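PDB 4JG9: lipoprotein from Bacillus anthracis, which is of unknown function but is a putative lipoprotein that may bind lipid. Local coordinates for residues A[147-159]-A[163-174]. Numbering follows the deposited sequence.
Sequences MSLPSSGLWVLNI and EKYYDQFVITAE
The antiparallel pairing of Trp155 with Ile171 and of its neighbours on both strands forms a C-terminal beta hairpin, whose strand 164-173 ends the chain while strand 153-161 is also paired with 102-110. Seven bridges run from Gly153–Ala173 to Ile159–Asp167, and the strand directions differ by 160°. Gly153 and Ala173 bond both ways through their backbones, as do Trp155 with Ile171 and Leu157 with Phe169. The regular pattern ends in a classic beta bulge: Tyr166 and Asp167 both face Ile159, whose O takes Tyr166 N at 2.7 Å and, weakly, Asp167 N at 3.4 Å.

The face bearing Trp155, Leu157, Ile159, Phe169 and Ile171 is largely apolar, with Asp167, salt-bridged to Lys74, at its bulge end; it is turned toward the other sheet, where Trp92 touches Leu157 and Ile159, and Met77 touches Phe169. Ile159 CD1 lies 3.7 Å from Phe169 CE2, approaching the ring obliquely. Leu157 and Ile171 cross at about a right angle, Leu157 CD1 meeting Ile171 CG1 at 3.9 Å. Ile171 CD1 also meets Leu149 CD2 end to end, which ties the incoming loop to the hairpin. Leu149 CD1 lies over one face of the Trp155 indole, and Trp155 NE1 donates in the ring plane to Ser151 O; both help set the indole's orientation, while Ala173 CB approaches it obliquely, 4.1 Å from Trp155 CD1.

Val156 and Val170 pack on the reverse face, together with a polar pair. Asn158 and Gln168 lie side by side, their amide planes 57° apart. Asn158 ND2 bonds to Ile107 O, and Gln168 NE2, besides bonding to Asn158 OD1, also donates to Val49 O, which would together fix both amide orientations. With the Gln168 chain extended beyond CG, NE2 reaches Asn158 OD1 at 2.8 Å, nearly in line with its C=O but bent at the hydrogen (134°).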
loop_
_atom_site.group_PDB
_atom_site.type_symbol
_atom_site.label_atom_id
_atom_site.label_comp_id
_atom_site.label_asym_id
_atom_site.label_seq_id
_atom_site.Cartn_x
_atom_site.Cartn_y
_atom_site.Cartn_z
HETATM N N MSE A 147 13.549 -0.045 -5.103
HETATM C CA MSE A 147 12.729 1.008 -4.519
HETATM C C MSE A 147 12.352 2.060 -5.533
HETATM O O MSE A 147 13.021 2.218 -6.554
HETATM C CB MSE A 147 13.489 1.698 -3.388
HETATM C CG MSE A 147 14.057 0.759 -2.349
HETATM SE SE MSE A 147 14.907 1.710 -0.859
HETATM C CE MSE A 147 16.447 2.290 -1.732
ATOM N N SER A 148 11.298 2.808 -5.220
ATOM C CA SER A 148 10.907 3.953 -6.021
ATOM C C SER A 148 10.165 4.960 -5.143
ATOM O O SER A 148 9.308 4.571 -4.354
ATOM C CB SER A 148 10.027 3.501 -7.192
ATOM O OG SER A 148 9.801 4.574 -8.098
ATOM N N LEU A 149 10.521 6.238 -5.262
ATOM C CA LEU A 149 9.828 7.328 -4.573
ATOM C C LEU A 149 9.073 8.176 -5.592
ATOM O O LEU A 149 9.606 8.489 -6.661
ATOM C CB LEU A 149 10.807 8.223 -3.812
ATOM C CG LEU A 149 11.334 7.784 -2.439
ATOM C CD1 LEU A 149 10.185 7.214 -1.622
ATOM C CD2 LEU A 149 12.479 6.798 -2.563
ATOM N N PRO A 150 7.827 8.546 -5.271
ATOM C CA PRO A 150 6.944 9.225 -6.227
ATOM C C PRO A 150 7.334 10.653 -6.591
ATOM O O PRO A 150 6.921 11.111 -7.652
ATOM C CB PRO A 150 5.581 9.224 -5.519
ATOM C CG PRO A 150 5.892 9.054 -4.072
ATOM C CD PRO A 150 7.145 8.226 -4.004
ATOM N N SER A 151 8.099 11.351 -5.759
ATOM C CA SER A 151 8.466 12.721 -6.109
ATOM C C SER A 151 9.771 13.109 -5.449
ATOM O O SER A 151 10.178 12.489 -4.470
ATOM C CB SER A 151 7.361 13.713 -5.725
ATOM O OG SER A 151 7.299 13.896 -4.320
ATOM N N SER A 152 10.420 14.139 -5.988
ATOM C CA SER A 152 11.721 14.566 -5.493
ATOM C C SER A 152 11.602 15.386 -4.215
ATOM O O SER A 152 10.672 16.177 -4.057
ATOM C CB SER A 152 12.451 15.387 -6.549
ATOM O OG SER A 152 11.831 16.647 -6.720
ATOM N N GLY A 153 12.574 15.206 -3.326
ATOM C CA GLY A 153 12.600 15.905 -2.057
ATOM C C GLY A 153 13.145 14.998 -0.975
ATOM O O GLY A 153 13.676 13.928 -1.266
ATOM N N LEU A 154 12.983 15.405 0.279
ATOM C CA LEU A 154 13.419 14.586 1.400
ATOM C C LEU A 154 12.301 13.630 1.827
ATOM O O LEU A 154 11.109 13.989 1.856
ATOM C CB LEU A 154 13.851 15.469 2.573
ATOM C CG LEU A 154 15.061 16.401 2.352
ATOM C CD1 LEU A 154 15.267 17.351 3.520
ATOM C CD2 LEU A 154 16.315 15.581 2.137
ATOM N N TRP A 155 12.706 12.400 2.122
ATOM C CA TRP A 155 11.818 11.338 2.559
ATOM C C TRP A 155 12.432 10.694 3.782
ATOM O O TRP A 155 13.638 10.444 3.811
ATOM C CB TRP A 155 11.680 10.274 1.466
ATOM C CG TRP A 155 10.916 10.738 0.260
ATOM C CD1 TRP A 155 11.401 11.468 -0.785
ATOM C CD2 TRP A 155 9.527 10.501 -0.024
ATOM N NE1 TRP A 155 10.397 11.705 -1.701
ATOM C CE2 TRP A 155 9.240 11.122 -1.255
ATOM C CE3 TRP A 155 8.501 9.828 0.648
ATOM C CZ2 TRP A 155 7.968 11.085 -1.834
ATOM C CZ3 TRP A 155 7.231 9.793 0.075
ATOM C CH2 TRP A 155 6.976 10.417 -1.150
ATOM N N VAL A 156 11.614 10.423 4.793
ATOM C CA VAL A 156 12.071 9.639 5.928
ATOM C C VAL A 156 11.699 8.175 5.709
ATOM O O VAL A 156 10.590 7.858 5.258
ATOM C CB VAL A 156 11.520 10.155 7.276
ATOM C CG1 VAL A 156 9.985 10.079 7.312
ATOM C CG2 VAL A 156 12.147 9.377 8.453
ATOM N N LEU A 157 12.638 7.287 6.002
ATOM C CA LEU A 157 12.399 5.861 5.856
ATOM C C LEU A 157 12.255 5.206 7.227
ATOM O O LEU A 157 13.239 5.070 7.951
ATOM C CB LEU A 157 13.564 5.234 5.107
ATOM C CG LEU A 157 13.474 5.116 3.588
ATOM C CD1 LEU A 157 12.946 6.372 2.967
ATOM C CD2 LEU A 157 14.855 4.794 3.026
ATOM N N ASN A 158 11.036 4.811 7.588
ATOM C CA ASN A 158 10.804 4.144 8.874
ATOM C C ASN A 158 10.916 2.638 8.723
ATOM O O ASN A 158 10.253 2.046 7.879
ATOM C CB ASN A 158 9.440 4.516 9.441
ATOM C CG ASN A 158 9.258 6.002 9.558
ATOM O OD1 ASN A 158 9.828 6.635 10.452
ATOM N ND2 ASN A 158 8.474 6.583 8.640
ATOM N N ILE A 159 11.782 2.025 9.520
ATOM C CA ILE A 159 12.137 0.628 9.315
ATOM C C ILE A 159 11.642 -0.239 10.472
ATOM O O ILE A 159 11.835 0.095 11.646
ATOM C CB ILE A 159 13.664 0.462 9.130
ATOM C CG1 ILE A 159 14.155 1.266 7.923
ATOM C CG2 ILE A 159 14.052 -0.998 8.979
ATOM C CD1 ILE A 159 15.516 1.881 8.169
ATOM N N GLU A 163 7.462 -6.411 12.432
ATOM C CA GLU A 163 6.424 -5.437 12.802
ATOM C C GLU A 163 6.753 -4.564 13.995
ATOM O O GLU A 163 5.893 -3.825 14.473
ATOM C CB GLU A 163 5.058 -6.119 13.001
ATOM C CG GLU A 163 4.610 -6.865 11.771
ATOM C CD GLU A 163 3.122 -7.180 11.767
ATOM O OE1 GLU A 163 2.453 -6.908 12.794
ATOM O OE2 GLU A 163 2.631 -7.684 10.721
ATOM N N LYS A 164 7.994 -4.655 14.467
ATOM C CA LYS A 164 8.485 -3.837 15.575
ATOM C C LYS A 164 9.434 -2.761 15.053
ATOM O O LYS A 164 10.303 -3.048 14.224
ATOM C CB LYS A 164 9.200 -4.723 16.591
ATOM C CG LYS A 164 9.827 -3.994 17.770
ATOM C CD LYS A 164 10.545 -5.001 18.656
ATOM C CE LYS A 164 11.338 -4.335 19.741
ATOM N NZ LYS A 164 10.456 -3.769 20.790
ATOM N N TYR A 165 9.247 -1.523 15.508
ATOM C CA TYR A 165 10.077 -0.408 15.057
ATOM C C TYR A 165 11.564 -0.676 15.291
ATOM O O TYR A 165 11.967 -1.089 16.377
ATOM C CB TYR A 165 9.660 0.889 15.754
ATOM C CG TYR A 165 10.478 2.088 15.345
ATOM C CD1 TYR A 165 10.164 2.811 14.198
ATOM C CD2 TYR A 165 11.567 2.504 16.103
ATOM C CE1 TYR A 165 10.919 3.915 13.816
ATOM C CE2 TYR A 165 12.324 3.608 15.728
ATOM C CZ TYR A 165 11.998 4.304 14.586
ATOM O OH TYR A 165 12.751 5.399 14.213
ATOM N N TYR A 166 12.379 -0.434 14.271
ATOM C CA TYR A 166 13.810 -0.682 14.376
ATOM C C TYR A 166 14.589 0.622 14.385
ATOM O O TYR A 166 15.319 0.913 15.325
ATOM C CB TYR A 166 14.310 -1.570 13.232
ATOM C CG TYR A 166 15.782 -1.861 13.365
ATOM C CD1 TYR A 166 16.237 -2.739 14.335
ATOM C CD2 TYR A 166 16.720 -1.228 12.561
ATOM C CE1 TYR A 166 17.583 -3.004 14.490
ATOM C CE2 TYR A 166 18.079 -1.485 12.707
ATOM C CZ TYR A 166 18.499 -2.375 13.675
ATOM O OH TYR A 166 19.829 -2.649 13.839
ATOM N N ASP A 167 14.463 1.375 13.301
ATOM C CA ASP A 167 15.078 2.681 13.195
ATOM C C ASP A 167 14.481 3.474 12.039
ATOM O O ASP A 167 13.513 3.043 11.398
ATOM C CB ASP A 167 16.593 2.554 13.034
ATOM C CG ASP A 167 17.346 3.627 13.819
ATOM O OD1 ASP A 167 16.823 4.766 13.884
ATOM O OD2 ASP A 167 18.424 3.328 14.402
ATOM N N GLN A 168 15.064 4.637 11.779
ATOM C CA GLN A 168 14.612 5.499 10.698
ATOM C C GLN A 168 15.766 6.369 10.208
ATOM O O GLN A 168 16.695 6.647 10.960
ATOM C CB GLN A 168 13.461 6.381 11.182
ATOM C CG GLN A 168 13.889 7.521 12.095
ATOM C CD GLN A 168 12.716 8.233 12.757
ATOM O OE1 GLN A 168 12.912 9.060 13.646
ATOM N NE2 GLN A 168 11.494 7.887 12.358
ATOM N N PHE A 169 15.730 6.773 8.945
ATOM C CA PHE A 169 16.665 7.786 8.466
ATOM C C PHE A 169 16.140 8.495 7.224
ATOM O O PHE A 169 15.199 8.028 6.587
ATOM C CB PHE A 169 18.094 7.230 8.274
ATOM C CG PHE A 169 18.211 6.174 7.221
ATOM C CD1 PHE A 169 18.495 6.507 5.905
ATOM C CD2 PHE A 169 18.066 4.844 7.549
ATOM C CE1 PHE A 169 18.609 5.529 4.927
ATOM C CE2 PHE A 169 18.171 3.858 6.575
ATOM C CZ PHE A 169 18.443 4.204 5.264
ATOM N N VAL A 170 16.735 9.639 6.907
ATOM C CA VAL A 170 16.245 10.489 5.834
ATOM C C VAL A 170 17.120 10.391 4.593
ATOM O O VAL A 170 18.347 10.406 4.680
ATOM C CB VAL A 170 16.150 11.961 6.309
ATOM C CG1 VAL A 170 15.844 12.889 5.157
ATOM C CG2 VAL A 170 15.085 12.092 7.384
ATOM N N ILE A 171 16.488 10.297 3.430
ATOM C CA ILE A 171 17.223 10.242 2.173
ATOM C C ILE A 171 16.717 11.335 1.256
ATOM O O ILE A 171 15.683 11.949 1.528
ATOM C CB ILE A 171 17.080 8.860 1.486
ATOM C CG1 ILE A 171 15.608 8.548 1.214
ATOM C CG2 ILE A 171 17.659 7.759 2.366
ATOM C CD1 ILE A 171 15.292 8.417 -0.221
ATOM N N THR A 172 17.455 11.593 0.183
ATOM C CA THR A 172 17.069 12.603 -0.794
ATOM C C THR A 172 16.701 11.943 -2.108
ATOM O O THR A 172 17.430 11.090 -2.606
ATOM C CB THR A 172 18.217 13.572 -1.078
ATOM O OG1 THR A 172 18.675 14.142 0.151
ATOM C CG2 THR A 172 17.764 14.674 -2.019
ATOM N N ALA A 173 15.572 12.333 -2.674
ATOM C CA ALA A 173 15.237 11.894 -4.016
ATOM C C ALA A 173 15.395 13.072 -4.953
ATOM O O ALA A 173 14.914 14.177 -4.678
ATOM C CB ALA A 173 13.808 11.340 -4.079
ATOM N N GLU A 174 16.061 12.828 -6.071
ATOM C CA GLU A 174 16.315 13.864 -7.052
ATOM C C GLU A 174 15.235 13.832 -8.124
ATOM O O GLU A 174 15.051 14.793 -8.863
ATOM C CB GLU A 174 17.696 13.665 -7.672
ATOM C CG GLU A 174 18.836 13.901 -6.703
ATOM C CD GLU A 174 20.111 13.199 -7.122
ATOM O OE1 GLU A 174 20.551 13.391 -8.274
ATOM O OE2 GLU A 174 20.676 12.458 -6.288
ATOM O OXT GLU A 174 14.514 12.840 -8.274
#